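Side-chain contacts in exocyst complex component EXO70 (Saccharomyces cerevisiae, PDB 2B1E), which helps tether secretory vesicles to sites of exocytosis as a subunit of the exocyst complex and takes part in assembling that complex: residues V88-I93 with W125-F130; F112-D117 with V198-S203; E349-L354 with L383-Q388; D462-L467 with I523-P528. All blocks are in the same frame, centred on the assembly; numbering follows the deposited sequence.

Interaction 1: V88-I93 with W125-F130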
loop_
_atom_site.group_PDB
_atom_site.type_symbol
_atom_site.label_atom_id
_atom_site.label_comp_id
_atom_site.label_asym_id
_atom_site.label_seq_id
_atom_site.Cartn_x
_atom_site.Cartn_y
_atom_site.Cartn_z
ATOM N N VAL A 88 18.826 16.404 42.940
ATOM C CA VAL A 88 20.071 16.392 42.167
ATOM C C VAL A 88 20.486 14.940 41.908
ATOM O O VAL A 88 20.849 14.552 40.791
ATOM C CB VAL A 88 21.230 17.098 42.949
ATOM C CG1 VAL A 88 22.557 16.880 42.222
ATOM C CG2 VAL A 88 20.942 18.581 43.074
ATOM N N TYR A 89 20.424 14.142 42.960
ATOM C CA TYR A 89 20.791 12.731 42.898
ATOM C C TYR A 89 19.873 11.966 41.939
ATOM O O TYR A 89 20.324 11.102 41.182
ATOM C CB TYR A 89 20.692 12.123 44.299
ATOM C CG TYR A 89 21.414 10.807 44.466
ATOM C CD1 TYR A 89 22.785 10.769 44.697
ATOM C CD2 TYR A 89 20.716 9.600 44.432
ATOM C CE1 TYR A 89 23.450 9.561 44.898
ATOM C CE2 TYR A 89 21.360 8.396 44.630
ATOM C CZ TYR A 89 22.731 8.382 44.867
ATOM O OH TYR A 89 23.364 7.193 45.104
ATOM N N PHE A 90 18.581 12.277 42.006
ATOM C CA PHE A 90 17.561 11.659 41.159
ATOM C C PHE A 90 17.867 11.948 39.682
ATOM O O PHE A 90 17.918 11.042 38.842
ATOM C CB PHE A 90 16.191 12.243 41.536
ATOM C CG PHE A 90 15.010 11.596 40.838
ATOM C CD1 PHE A 90 14.565 10.324 41.205
ATOM C CD2 PHE A 90 14.293 12.298 39.866
ATOM C CE1 PHE A 90 13.414 9.766 40.617
ATOM C CE2 PHE A 90 13.145 11.751 39.272
ATOM C CZ PHE A 90 12.708 10.483 39.651
ATOM N N ILE A 91 18.065 13.223 39.384
ATOM C CA ILE A 91 18.356 13.683 38.030
ATOM C C ILE A 91 19.677 13.092 37.525
ATOM O O ILE A 91 19.826 12.760 36.348
ATOM C CB ILE A 91 18.428 15.231 38.007
ATOM C CG1 ILE A 91 17.030 15.819 38.273
ATOM C CG2 ILE A 91 18.940 15.712 36.674
ATOM C CD1 ILE A 91 17.020 17.338 38.492
ATOM N N SER A 92 20.639 12.957 38.423
ATOM C CA SER A 92 21.920 12.403 38.034
ATOM C C SER A 92 21.778 10.948 37.566
ATOM O O SER A 92 22.322 10.567 36.530
ATOM C CB SER A 92 22.898 12.487 39.206
ATOM O OG SER A 92 24.124 11.901 38.847
ATOM N N ILE A 93 21.055 10.136 38.331
ATOM C CA ILE A 93 20.859 8.740 37.958
ATOM C C ILE A 93 20.155 8.659 36.607
ATOM O O ILE A 93 20.546 7.877 35.734
ATOM C CB ILE A 93 20.011 7.990 39.007
ATOM C CG1 ILE A 93 20.798 7.852 40.307
ATOM C CG2 ILE A 93 19.635 6.609 38.497
ATOM C CD1 ILE A 93 20.047 7.129 41.405
ATOM N N TRP A 125 12.619 4.772 45.111
ATOM C CA TRP A 125 12.649 5.225 46.490
ATOM C C TRP A 125 12.463 6.734 46.573
ATOM O O TRP A 125 11.802 7.227 47.478
ATOM C CB TRP A 125 13.974 4.835 47.160
ATOM C CG TRP A 125 14.004 5.093 48.647
ATOM C CD1 TRP A 125 14.473 6.209 49.283
ATOM C CD2 TRP A 125 13.528 4.219 49.676
ATOM N NE1 TRP A 125 14.315 6.083 50.643
ATOM C CE2 TRP A 125 13.738 4.872 50.912
ATOM C CE3 TRP A 125 12.938 2.948 49.673
ATOM C CZ2 TRP A 125 13.379 4.295 52.140
ATOM C CZ3 TRP A 125 12.578 2.372 50.898
ATOM C CH2 TRP A 125 12.802 3.050 52.111
ATOM N N ILE A 126 13.054 7.462 45.631
ATOM C CA ILE A 126 12.960 8.910 45.631
ATOM C C ILE A 126 11.571 9.364 45.188
ATOM O O ILE A 126 11.020 10.319 45.743
ATOM C CB ILE A 126 14.092 9.530 44.765
ATOM C CG1 ILE A 126 15.443 9.274 45.447
ATOM C CG2 ILE A 126 13.885 11.053 44.605
ATOM C CD1 ILE A 126 16.653 9.664 44.603
ATOM N N LEU A 127 10.994 8.674 44.209
ATOM C CA LEU A 127 9.642 8.999 43.762
ATOM C C LEU A 127 8.685 8.823 44.928
ATOM O O LEU A 127 7.827 9.671 45.175
ATOM C CB LEU A 127 9.207 8.077 42.625
ATOM C CG LEU A 127 9.784 8.462 41.269
ATOM C CD1 LEU A 127 9.660 7.287 40.326
ATOM C CD2 LEU A 127 9.063 9.705 40.731
ATOM N N ASP A 128 8.829 7.704 45.636
ATOM C CA ASP A 128 7.981 7.429 46.788
ATOM C C ASP A 128 8.197 8.466 47.878
ATOM O O ASP A 128 7.249 8.912 48.526
ATOM C CB ASP A 128 8.251 6.032 47.346
ATOM C CG ASP A 128 7.573 4.938 46.530
ATOM O OD1 ASP A 128 6.391 5.111 46.153
ATOM O OD2 ASP A 128 8.213 3.899 46.281
ATOM N N TYR A 129 9.447 8.851 48.091
ATOM C CA TYR A 129 9.723 9.868 49.097
ATOM C C TYR A 129 8.930 11.147 48.777
ATOM O O TYR A 129 8.218 11.691 49.627
ATOM C CB TYR A 129 11.217 10.221 49.118
ATOM C CG TYR A 129 11.521 11.358 50.079
ATOM C CD1 TYR A 129 11.760 11.115 51.435
ATOM C CD2 TYR A 129 11.493 12.689 49.641
ATOM C CE1 TYR A 129 11.960 12.173 52.333
ATOM C CE2 TYR A 129 11.688 13.735 50.520
ATOM C CZ TYR A 129 11.920 13.475 51.860
ATOM O OH TYR A 129 12.098 14.533 52.713
ATOM N N PHE A 130 9.054 11.641 47.552
ATOM C CA PHE A 130 8.362 12.877 47.205
ATOM C C PHE A 130 6.852 12.751 47.056
ATOM O O PHE A 130 6.120 13.721 47.290
ATOM C CB PHE A 130 8.998 13.509 45.970
ATOM C CG PHE A 130 10.304 14.199 46.266
ATOM C CD1 PHE A 130 10.336 15.323 47.097
ATOM C CD2 PHE A 130 11.499 13.712 45.747
ATOM C CE1 PHE A 130 11.546 15.951 47.409
ATOM C CE2 PHE A 130 12.705 14.330 46.050
ATOM C CZ PHE A 130 12.730 15.452 46.884
#
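Phe90 lays its ring beside Ile126 and reaches on to Leu127, joining helix 66-94 to helix 117-132. The tightest touch is Phe90 CD1 against Ile126 CG2 at 3.5 Å, while the far end of the ring, Phe90 CZ, meets Leu127 CD2 at 3.9 Å. Both branches approach the ring obliquely. With CG anti to the backbone N (chi1 -174°), the Phe90 ring reaches toward helix 117-132; its side chain and that of Ile126 slide past each other in opposite directions, whereas those of Phe90 and Leu127 cross at about a right angle. Beta-branched Ile126 suits its place because it serves two aromatics: CG2 meets Phe90, and Ile126 CD1, which also touches Phe90 CB, lies 4.1 Å from Tyr89 CD2, at the edge of that ring. The hydroxyl of Tyr89 hydrogen-bonds to Asn34 OD1. Segments 88-93 and 125-130 run roughly antiparallel, their axes at 144°, and Ile139 of helix 136-155 also packs on Phe90 and Leu127. No hydrogen bond links the segments; dispersion and the burial of hydrocarbon hold them together.

Interaction 2: F112-D117 with V198-S203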
loop_
_atom_site.group_PDB
_atom_site.type_symbol
_atom_site.label_atom_id
_atom_site.label_comp_id
_atom_site.label_asym_id
_atom_site.label_seq_id
_atom_site.Cartn_x
_atom_site.Cartn_y
_atom_site.Cartn_z
ATOM N N PHE A 112 18.636 -1.223 23.624
ATOM C CA PHE A 112 18.997 0.113 24.066
ATOM C C PHE A 112 19.514 0.043 25.500
ATOM O O PHE A 112 19.289 -0.938 26.204
ATOM C CB PHE A 112 17.786 1.045 23.994
ATOM C CG PHE A 112 17.312 1.319 22.595
ATOM C CD1 PHE A 112 18.076 0.935 21.494
ATOM C CD2 PHE A 112 16.114 1.992 22.375
ATOM C CE1 PHE A 112 17.654 1.220 20.198
ATOM C CE2 PHE A 112 15.683 2.281 21.082
ATOM C CZ PHE A 112 16.454 1.896 19.993
ATOM N N PRO A 113 20.235 1.077 25.945
ATOM C CA PRO A 113 20.746 1.046 27.320
ATOM C C PRO A 113 19.560 1.106 28.274
ATOM O O PRO A 113 18.499 1.611 27.911
ATOM C CB PRO A 113 21.593 2.315 27.408
ATOM C CG PRO A 113 21.986 2.578 25.995
ATOM C CD PRO A 113 20.740 2.251 25.221
ATOM N N TYR A 114 19.736 0.589 29.484
ATOM C CA TYR A 114 18.666 0.623 30.478
ATOM C C TYR A 114 19.292 0.697 31.863
ATOM O O TYR A 114 20.361 0.139 32.089
ATOM C CB TYR A 114 17.792 -0.627 30.376
ATOM C CG TYR A 114 16.476 -0.508 31.115
ATOM C CD1 TYR A 114 15.499 0.397 30.703
ATOM C CD2 TYR A 114 16.204 -1.309 32.222
ATOM C CE1 TYR A 114 14.276 0.499 31.375
ATOM C CE2 TYR A 114 14.993 -1.217 32.902
ATOM C CZ TYR A 114 14.035 -0.315 32.474
ATOM O OH TYR A 114 12.836 -0.240 33.136
ATOM N N TYR A 115 18.631 1.394 32.785
ATOM C CA TYR A 115 19.138 1.542 34.147
ATOM C C TYR A 115 19.319 0.194 34.826
ATOM O O TYR A 115 18.568 -0.743 34.572
ATOM C CB TYR A 115 18.178 2.394 34.972
ATOM C CG TYR A 115 17.932 3.765 34.380
ATOM C CD1 TYR A 115 18.954 4.719 34.331
ATOM C CD2 TYR A 115 16.682 4.108 33.867
ATOM C CE1 TYR A 115 18.734 5.988 33.783
ATOM C CE2 TYR A 115 16.452 5.376 33.319
ATOM C CZ TYR A 115 17.479 6.307 33.284
ATOM O OH TYR A 115 17.241 7.566 32.780
ATOM N N GLU A 116 20.329 0.090 35.683
ATOM C CA GLU A 116 20.554 -1.162 36.391
ATOM C C GLU A 116 19.483 -1.262 37.461
ATOM O O GLU A 116 18.864 -0.258 37.819
ATOM C CB GLU A 116 21.954 -1.190 37.015
ATOM C CG GLU A 116 22.323 0.077 37.767
ATOM C CD GLU A 116 23.770 0.080 38.243
ATOM O OE1 GLU A 116 24.674 -0.248 37.438
ATOM O OE2 GLU A 116 23.999 0.424 39.420
ATOM N N ASP A 117 19.254 -2.473 37.957
ATOM C CA ASP A 117 18.244 -2.709 38.978
ATOM C C ASP A 117 18.416 -1.820 40.210
ATOM O O ASP A 117 17.439 -1.280 40.732
ATOM C CB ASP A 117 18.271 -4.180 39.402
ATOM C CG ASP A 117 17.623 -5.100 38.380
ATOM O OD1 ASP A 117 17.416 -4.680 37.223
ATOM O OD2 ASP A 117 17.322 -6.253 38.741
ATOM N N VAL A 198 8.292 2.757 33.312
ATOM C CA VAL A 198 7.205 3.166 34.190
ATOM C C VAL A 198 6.707 1.965 34.995
ATOM O O VAL A 198 6.438 2.084 36.186
ATOM C CB VAL A 198 6.025 3.784 33.394
ATOM C CG1 VAL A 198 4.815 3.943 34.303
ATOM C CG2 VAL A 198 6.432 5.147 32.839
ATOM N N ASP A 199 6.577 0.813 34.347
ATOM C CA ASP A 199 6.126 -0.382 35.051
ATOM C C ASP A 199 7.144 -0.761 36.124
ATOM O O ASP A 199 6.774 -1.243 37.193
ATOM C CB ASP A 199 5.947 -1.556 34.086
ATOM C CG ASP A 199 4.669 -1.454 33.273
ATOM O OD1 ASP A 199 3.850 -0.554 33.565
ATOM O OD2 ASP A 199 4.486 -2.275 32.351
ATOM N N ASP A 200 8.428 -0.547 35.835
ATOM C CA ASP A 200 9.472 -0.883 36.801
ATOM C C ASP A 200 9.531 0.109 37.962
ATOM O O ASP A 200 9.805 -0.268 39.100
ATOM C CB ASP A 200 10.864 -0.912 36.136
ATOM C CG ASP A 200 11.175 -2.240 35.447
ATOM O OD1 ASP A 200 10.453 -3.238 35.663
ATOM O OD2 ASP A 200 12.172 -2.282 34.692
ATOM N N LEU A 201 9.260 1.372 37.672
ATOM C CA LEU A 201 9.358 2.426 38.678
ATOM C C LEU A 201 8.231 2.577 39.693
ATOM O O LEU A 201 8.468 3.039 40.807
ATOM C CB LEU A 201 9.572 3.770 37.979
ATOM C CG LEU A 201 10.908 3.969 37.246
ATOM C CD1 LEU A 201 10.939 5.342 36.600
ATOM C CD2 LEU A 201 12.069 3.830 38.240
ATOM N N TYR A 202 7.017 2.192 39.321
ATOM C CA TYR A 202 5.874 2.345 40.227
ATOM C C TYR A 202 5.277 1.016 40.636
ATOM O O TYR A 202 5.677 -0.033 40.135
ATOM C CB TYR A 202 4.783 3.172 39.544
ATOM C CG TYR A 202 5.167 4.605 39.296
ATOM C CD1 TYR A 202 5.003 5.565 40.285
ATOM C CD2 TYR A 202 5.696 5.002 38.073
ATOM C CE1 TYR A 202 5.353 6.888 40.061
ATOM C CE2 TYR A 202 6.048 6.323 37.840
ATOM C CZ TYR A 202 5.875 7.259 38.838
ATOM O OH TYR A 202 6.225 8.568 38.618
ATOM N N SER A 203 4.314 1.074 41.551
ATOM C CA SER A 203 3.622 -0.124 41.993
ATOM C C SER A 203 2.761 -0.539 40.805
ATOM O O SER A 203 2.467 0.278 39.932
ATOM C CB SER A 203 2.758 0.168 43.226
ATOM O OG SER A 203 3.581 0.480 44.342
#
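Tyr114 extends from the loop that precedes helix 117-132 and gives its phenol hydrogen to Asp200 on the last turn of helix 180-201. The tight part is small: Tyr114 OH lies 2.7 Å from Asp200 OD2, a short bond suited to a phenol donor and a carboxylate acceptor. The oxygen is met on its anti side, with the hydroxyl 30° out of the carboxylate plane, and OD2 lies at the ring edge, near the ring plane. Ring and carboxylate are turned 59° against each other. Tyr114 chi1 of -165° carries the ring away from the backbone N and across to the helix, a span that a tyrosine is long enough to make. Around this bond the contact is loose. Only 79 Å² is buried between the segments, Asp200 is exposed to solvent, and the carboxylate of Asp117 stays 6.3 Å away, measured from Asp117 OD1 to Asp200 OD2, two like charges that are not in contact. Leu120 of helix 117-132 touches both partners and Leu197 of helix 180-201 touches Tyr114, which places the bond where the loop leading into one helix passes the C-terminal end of the other.

Interaction 3: E349-L354 with L383-Q388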
loop_
_atom_site.group_PDB
_atom_site.type_symbol
_atom_site.label_atom_id
_atom_site.label_comp_id
_atom_site.label_asym_id
_atom_site.label_seq_id
_atom_site.Cartn_x
_atom_site.Cartn_y
_atom_site.Cartn_z
ATOM N N GLU A 349 -20.459 -1.716 -18.018
ATOM C CA GLU A 349 -20.231 -3.152 -17.860
ATOM C C GLU A 349 -19.674 -3.879 -19.079
ATOM O O GLU A 349 -18.684 -4.604 -18.974
ATOM C CB GLU A 349 -21.528 -3.843 -17.429
ATOM C CG GLU A 349 -22.013 -3.440 -16.049
ATOM C CD GLU A 349 -23.386 -3.998 -15.724
ATOM O OE1 GLU A 349 -23.853 -3.789 -14.584
ATOM O OE2 GLU A 349 -23.999 -4.638 -16.607
ATOM N N LYS A 350 -20.310 -3.691 -20.231
ATOM C CA LYS A 350 -19.869 -4.371 -21.441
ATOM C C LYS A 350 -18.394 -4.151 -21.729
ATOM O O LYS A 350 -17.779 -4.948 -22.434
ATOM C CB LYS A 350 -20.699 -3.933 -22.654
ATOM C CG LYS A 350 -20.220 -2.665 -23.350
ATOM C CD LYS A 350 -20.730 -2.628 -24.795
ATOM C CE LYS A 350 -20.171 -1.440 -25.573
ATOM N NZ LYS A 350 -20.510 -1.506 -27.031
ATOM N N GLU A 351 -17.835 -3.075 -21.179
ATOM C CA GLU A 351 -16.425 -2.741 -21.379
ATOM C C GLU A 351 -15.454 -3.454 -20.440
ATOM O O GLU A 351 -14.252 -3.169 -20.449
ATOM C CB GLU A 351 -16.218 -1.233 -21.252
ATOM C CG GLU A 351 -16.584 -0.459 -22.501
ATOM C CD GLU A 351 -16.311 1.027 -22.368
ATOM O OE1 GLU A 351 -15.257 1.401 -21.811
ATOM O OE2 GLU A 351 -17.149 1.823 -22.837
ATOM N N TYR A 352 -15.965 -4.367 -19.620
ATOM C CA TYR A 352 -15.102 -5.102 -18.701
ATOM C C TYR A 352 -15.345 -6.589 -18.853
ATOM O O TYR A 352 -16.383 -7.003 -19.363
ATOM C CB TYR A 352 -15.347 -4.671 -17.253
ATOM C CG TYR A 352 -15.078 -3.204 -17.018
ATOM C CD1 TYR A 352 -16.049 -2.248 -17.301
ATOM C CD2 TYR A 352 -13.837 -2.767 -16.556
ATOM C CE1 TYR A 352 -15.794 -0.895 -17.135
ATOM C CE2 TYR A 352 -13.570 -1.414 -16.386
ATOM C CZ TYR A 352 -14.556 -0.485 -16.679
ATOM O OH TYR A 352 -14.305 0.857 -16.522
ATOM N N THR A 353 -14.383 -7.397 -18.424
ATOM C CA THR A 353 -14.529 -8.836 -18.548
ATOM C C THR A 353 -14.944 -9.505 -17.244
ATOM O O THR A 353 -14.860 -10.726 -17.108
ATOM C CB THR A 353 -13.227 -9.473 -19.072
ATOM O OG1 THR A 353 -12.114 -8.990 -18.316
ATOM C CG2 THR A 353 -13.031 -9.130 -20.539
ATOM N N LEU A 354 -15.396 -8.701 -16.286
ATOM C CA LEU A 354 -15.849 -9.231 -15.001
ATOM C C LEU A 354 -17.187 -9.942 -15.191
ATOM O O LEU A 354 -18.144 -9.334 -15.667
ATOM C CB LEU A 354 -16.036 -8.101 -13.987
ATOM C CG LEU A 354 -16.702 -8.550 -12.681
ATOM C CD1 LEU A 354 -15.773 -9.513 -11.955
ATOM C CD2 LEU A 354 -17.018 -7.350 -11.807
ATOM N N LEU A 383 -7.641 1.716 -25.981
ATOM C CA LEU A 383 -6.833 1.668 -27.189
ATOM C C LEU A 383 -7.791 1.392 -28.350
ATOM O O LEU A 383 -7.596 1.896 -29.453
ATOM C CB LEU A 383 -5.792 0.553 -27.127
ATOM C CG LEU A 383 -4.517 0.836 -26.338
ATOM C CD1 LEU A 383 -3.645 -0.403 -26.324
ATOM C CD2 LEU A 383 -3.778 2.023 -26.958
ATOM N N GLU A 384 -8.824 0.588 -28.102
ATOM C CA GLU A 384 -9.797 0.274 -29.150
ATOM C C GLU A 384 -10.591 1.519 -29.525
ATOM O O GLU A 384 -10.796 1.809 -30.712
ATOM C CB GLU A 384 -10.796 -0.807 -28.711
ATOM C CG GLU A 384 -11.476 -1.443 -29.924
ATOM C CD GLU A 384 -12.818 -2.097 -29.633
ATOM O OE1 GLU A 384 -12.982 -2.744 -28.571
ATOM O OE2 GLU A 384 -13.709 -1.967 -30.494
ATOM N N ARG A 385 -11.068 2.232 -28.508
ATOM C CA ARG A 385 -11.832 3.453 -28.726
ATOM C C ARG A 385 -11.028 4.432 -29.581
ATOM O O ARG A 385 -11.539 4.988 -30.552
ATOM C CB ARG A 385 -12.192 4.104 -27.384
ATOM C CG ARG A 385 -12.862 5.466 -27.526
ATOM C CD ARG A 385 -13.366 6.007 -26.197
ATOM N NE ARG A 385 -14.519 5.262 -25.692
ATOM C CZ ARG A 385 -14.450 4.219 -24.867
ATOM N NH1 ARG A 385 -13.275 3.779 -24.433
ATOM N NH2 ARG A 385 -15.562 3.610 -24.474
ATOM N N LYS A 386 -9.767 4.631 -29.222
ATOM C CA LYS A 386 -8.911 5.535 -29.970
ATOM C C LYS A 386 -8.710 5.054 -31.402
ATOM O O LYS A 386 -8.711 5.848 -32.338
ATOM C CB LYS A 386 -7.555 5.675 -29.293
ATOM C CG LYS A 386 -6.614 6.561 -30.092
ATOM C CD LYS A 386 -5.253 6.629 -29.487
ATOM C CE LYS A 386 -4.446 5.376 -29.741
ATOM N NZ LYS A 386 -3.081 5.569 -29.191
ATOM N N ALA A 387 -8.547 3.750 -31.573
ATOM C CA ALA A 387 -8.357 3.190 -32.901
ATOM C C ALA A 387 -9.599 3.429 -33.760
ATOM O O ALA A 387 -9.487 3.785 -34.928
ATOM C CB ALA A 387 -8.061 1.701 -32.807
ATOM N N GLN A 388 -10.782 3.238 -33.179
ATOM C CA GLN A 388 -12.017 3.453 -33.928
ATOM C C GLN A 388 -12.165 4.914 -34.369
ATOM O O GLN A 388 -12.577 5.199 -35.496
ATOM C CB GLN A 388 -13.233 3.013 -33.097
ATOM C CG GLN A 388 -13.463 1.500 -33.150
ATOM C CD GLN A 388 -14.830 1.084 -32.636
ATOM O OE1 GLN A 388 -15.838 1.698 -32.969
ATOM N NE2 GLN A 388 -14.867 0.025 -31.839
#
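Glu351 and Arg385 form a salt bridge between the short 3-10 turn 349-351 and helix 364-391. Its closest pair is Glu351 OE2 and Arg385 NH2, 2.9 Å apart, but the N-H...O angle of 128° makes the hydrogen bond a weak one. Glu351 OE1 is 3.5 Å from Arg385 NH2, the nitrogen nearest both oxygens, and with so bent a hydrogen bond the attraction is probably largely electrostatic. OE2 lies near the guanidinium plane at its edge, although carboxylate and guanidinium are turned 43° apart. A bend at chi3 (-70°) in Arg385 swings the guanidinium toward the turn, a reach for which a long, flexible residue is apt. This bridge links the loop before helix 364-391 to that helix, within the rod of stacked helices that makes up Exo70. One helical turn apart, Gln388 NE2 donates to Glu384 OE2 at 2.7 Å, meeting it on the anti side. The buried Glu384 carboxylate is also held by Tyr455 at OE2, and by Tyr452 and the Ala400 amide at OE1; Gln388 OE1 accepts from the amide of Asp398.

Interaction 4: D462-L467 with I523-P528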
loop_
_atom_site.group_PDB
_atom_site.type_symbol
_atom_site.label_atom_id
_atom_site.label_comp_id
_atom_site.label_asym_id
_atom_site.label_seq_id
_atom_site.Cartn_x
_atom_site.Cartn_y
_atom_site.Cartn_z
ATOM N N ASP A 462 -18.478 -13.017 -42.142
ATOM C CA ASP A 462 -19.326 -12.332 -43.130
ATOM C C ASP A 462 -19.229 -13.040 -44.484
ATOM O O ASP A 462 -20.230 -13.250 -45.170
ATOM C CB ASP A 462 -18.890 -10.874 -43.291
ATOM C CG ASP A 462 -19.127 -10.051 -42.034
ATOM O OD1 ASP A 462 -19.712 -10.588 -41.069
ATOM O OD2 ASP A 462 -18.733 -8.869 -42.015
ATOM N N LEU A 463 -18.013 -13.403 -44.864
ATOM C CA LEU A 463 -17.768 -14.105 -46.122
ATOM C C LEU A 463 -18.574 -15.402 -46.210
ATOM O O LEU A 463 -19.272 -15.656 -47.203
ATOM C CB LEU A 463 -16.278 -14.439 -46.247
ATOM C CG LEU A 463 -15.844 -15.233 -47.482
ATOM C CD1 LEU A 463 -16.116 -14.420 -48.725
ATOM C CD2 LEU A 463 -14.371 -15.557 -47.406
ATOM N N THR A 464 -18.459 -16.237 -45.180
ATOM C CA THR A 464 -19.175 -17.507 -45.178
ATOM C C THR A 464 -20.685 -17.319 -45.050
ATOM O O THR A 464 -21.455 -18.111 -45.596
ATOM C CB THR A 464 -18.654 -18.447 -44.060
ATOM O OG1 THR A 464 -18.763 -17.801 -42.787
ATOM C CG2 THR A 464 -17.187 -18.801 -44.316
ATOM N N ALA A 465 -21.108 -16.278 -44.334
ATOM C CA ALA A 465 -22.538 -16.012 -44.188
ATOM C C ALA A 465 -23.106 -15.617 -45.554
ATOM O O ALA A 465 -24.194 -16.062 -45.944
ATOM C CB ALA A 465 -22.779 -14.885 -43.169
ATOM N N ASN A 466 -22.364 -14.794 -46.289
ATOM C CA ASN A 466 -22.817 -14.362 -47.607
ATOM C C ASN A 466 -22.978 -15.557 -48.537
ATOM O O ASN A 466 -23.963 -15.653 -49.267
ATOM C CB ASN A 466 -21.833 -13.369 -48.232
ATOM C CG ASN A 466 -21.811 -12.036 -47.514
ATOM O OD1 ASN A 466 -22.802 -11.626 -46.899
ATOM N ND2 ASN A 466 -20.683 -11.339 -47.599
ATOM N N LEU A 467 -22.007 -16.464 -48.498
ATOM C CA LEU A 467 -22.029 -17.659 -49.332
ATOM C C LEU A 467 -23.210 -18.549 -48.957
ATOM O O LEU A 467 -23.923 -19.042 -49.828
ATOM C CB LEU A 467 -20.725 -18.444 -49.161
ATOM C CG LEU A 467 -20.550 -19.687 -50.045
ATOM C CD1 LEU A 467 -20.568 -19.268 -51.511
ATOM C CD2 LEU A 467 -19.235 -20.389 -49.707
ATOM N N ILE A 523 -9.776 -21.649 -40.740
ATOM C CA ILE A 523 -9.988 -22.882 -41.489
ATOM C C ILE A 523 -11.304 -23.561 -41.066
ATOM O O ILE A 523 -12.062 -24.018 -41.919
ATOM C CB ILE A 523 -8.784 -23.855 -41.307
ATOM C CG1 ILE A 523 -7.543 -23.256 -41.988
ATOM C CG2 ILE A 523 -9.114 -25.236 -41.894
ATOM C CD1 ILE A 523 -6.264 -24.076 -41.819
ATOM N N SER A 524 -11.583 -23.602 -39.763
ATOM C CA SER A 524 -12.817 -24.213 -39.260
ATOM C C SER A 524 -14.074 -23.555 -39.818
ATOM O O SER A 524 -15.114 -24.197 -39.975
ATOM C CB SER A 524 -12.884 -24.129 -37.726
ATOM O OG SER A 524 -12.190 -25.202 -37.118
ATOM N N LEU A 525 -13.975 -22.265 -40.106
ATOM C CA LEU A 525 -15.104 -21.507 -40.611
ATOM C C LEU A 525 -15.275 -21.623 -42.125
ATOM O O LEU A 525 -16.371 -21.861 -42.626
ATOM C CB LEU A 525 -14.916 -20.044 -40.209
ATOM C CG LEU A 525 -16.029 -19.014 -40.350
ATOM C CD1 LEU A 525 -17.282 -19.471 -39.614
ATOM C CD2 LEU A 525 -15.519 -17.700 -39.768
ATOM N N VAL A 526 -14.178 -21.467 -42.848
ATOM C CA VAL A 526 -14.211 -21.510 -44.297
ATOM C C VAL A 526 -14.267 -22.882 -44.981
ATOM O O VAL A 526 -15.098 -23.098 -45.869
ATOM C CB VAL A 526 -12.995 -20.755 -44.870
ATOM C CG1 VAL A 526 -12.948 -20.899 -46.374
ATOM C CG2 VAL A 526 -13.070 -19.294 -44.480
ATOM N N MET A 527 -13.401 -23.812 -44.578
ATOM C CA MET A 527 -13.362 -25.091 -45.276
ATOM C C MET A 527 -14.586 -26.003 -45.222
ATOM O O MET A 527 -14.995 -26.529 -46.252
ATOM C CB MET A 527 -12.097 -25.862 -44.896
ATOM C CG MET A 527 -10.800 -25.207 -45.422
ATOM S SD MET A 527 -10.842 -24.659 -47.160
ATOM C CE MET A 527 -11.536 -26.148 -47.989
ATOM N N PRO A 528 -15.186 -26.210 -44.039
ATOM C CA PRO A 528 -16.358 -27.092 -44.064
ATOM C C PRO A 528 -17.428 -26.566 -45.025
ATOM O O PRO A 528 -18.008 -27.332 -45.792
ATOM C CB PRO A 528 -16.821 -27.089 -42.605
ATOM C CG PRO A 528 -15.513 -26.974 -41.850
ATOM C CD PRO A 528 -14.780 -25.901 -42.654
#
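Thr464 OG1 is held within its own helix, by the carbonyl oxygen of Arg461 and, weakly, by that of Trp460, while the same oxygen touches CG and CD1 of Leu525. This is helix-to-helix packing in the C-terminal helical bundle: helix 440-473 lies against helix 512-537, with Thr464 and Val526 closest in the backbone, their CA atoms 6.4 Å apart. A threonine suits so near an approach, being short and able to satisfy its hydroxyl on the helix that carries it. With chi1 at 57°, OG1 sits between the backbone N and the carbonyl carbon, and the methyl CG2 is left to face the other helix. That Thr464 methyl comes within 3.6 Å of Leu525 O and 4.1 Å of Val526 CG2. The Leu525 and Thr464 side chains cross at a slant, Leu525 CG lying 3.9 Å from Thr464 OG1, and Leu525 also touches Val457 and Trp460. The backbone of Val526 joins the packing too, its CA lying 4.0 Å from Thr464 CG2.

In the fold
The contacts are spread along an elongated chain of helices and loops, with no strand. Interactions 1 and 2 are close neighbours, their centres about 13 Å apart; their segments alternate in sequence, and they touch where Leu127 meets Tyr202 and Ile93 meets Tyr115. Helix 117-132 carries one side of interaction 1, and the loop leading into it reaches helix 180-201 in interaction 2. Both close before interaction 3 opens, and 3 closes before 4. Interactions 3 and 4 lie beyond the chain's centre, about 27 Å apart between centres. About 98 Å separates the centres of interactions 1 and 4. Helix packing (1 and 4) and loop-to-helix bonds (2 and 3) thus occur at separate places along a long rod, a shape consistent with a tethering subunit.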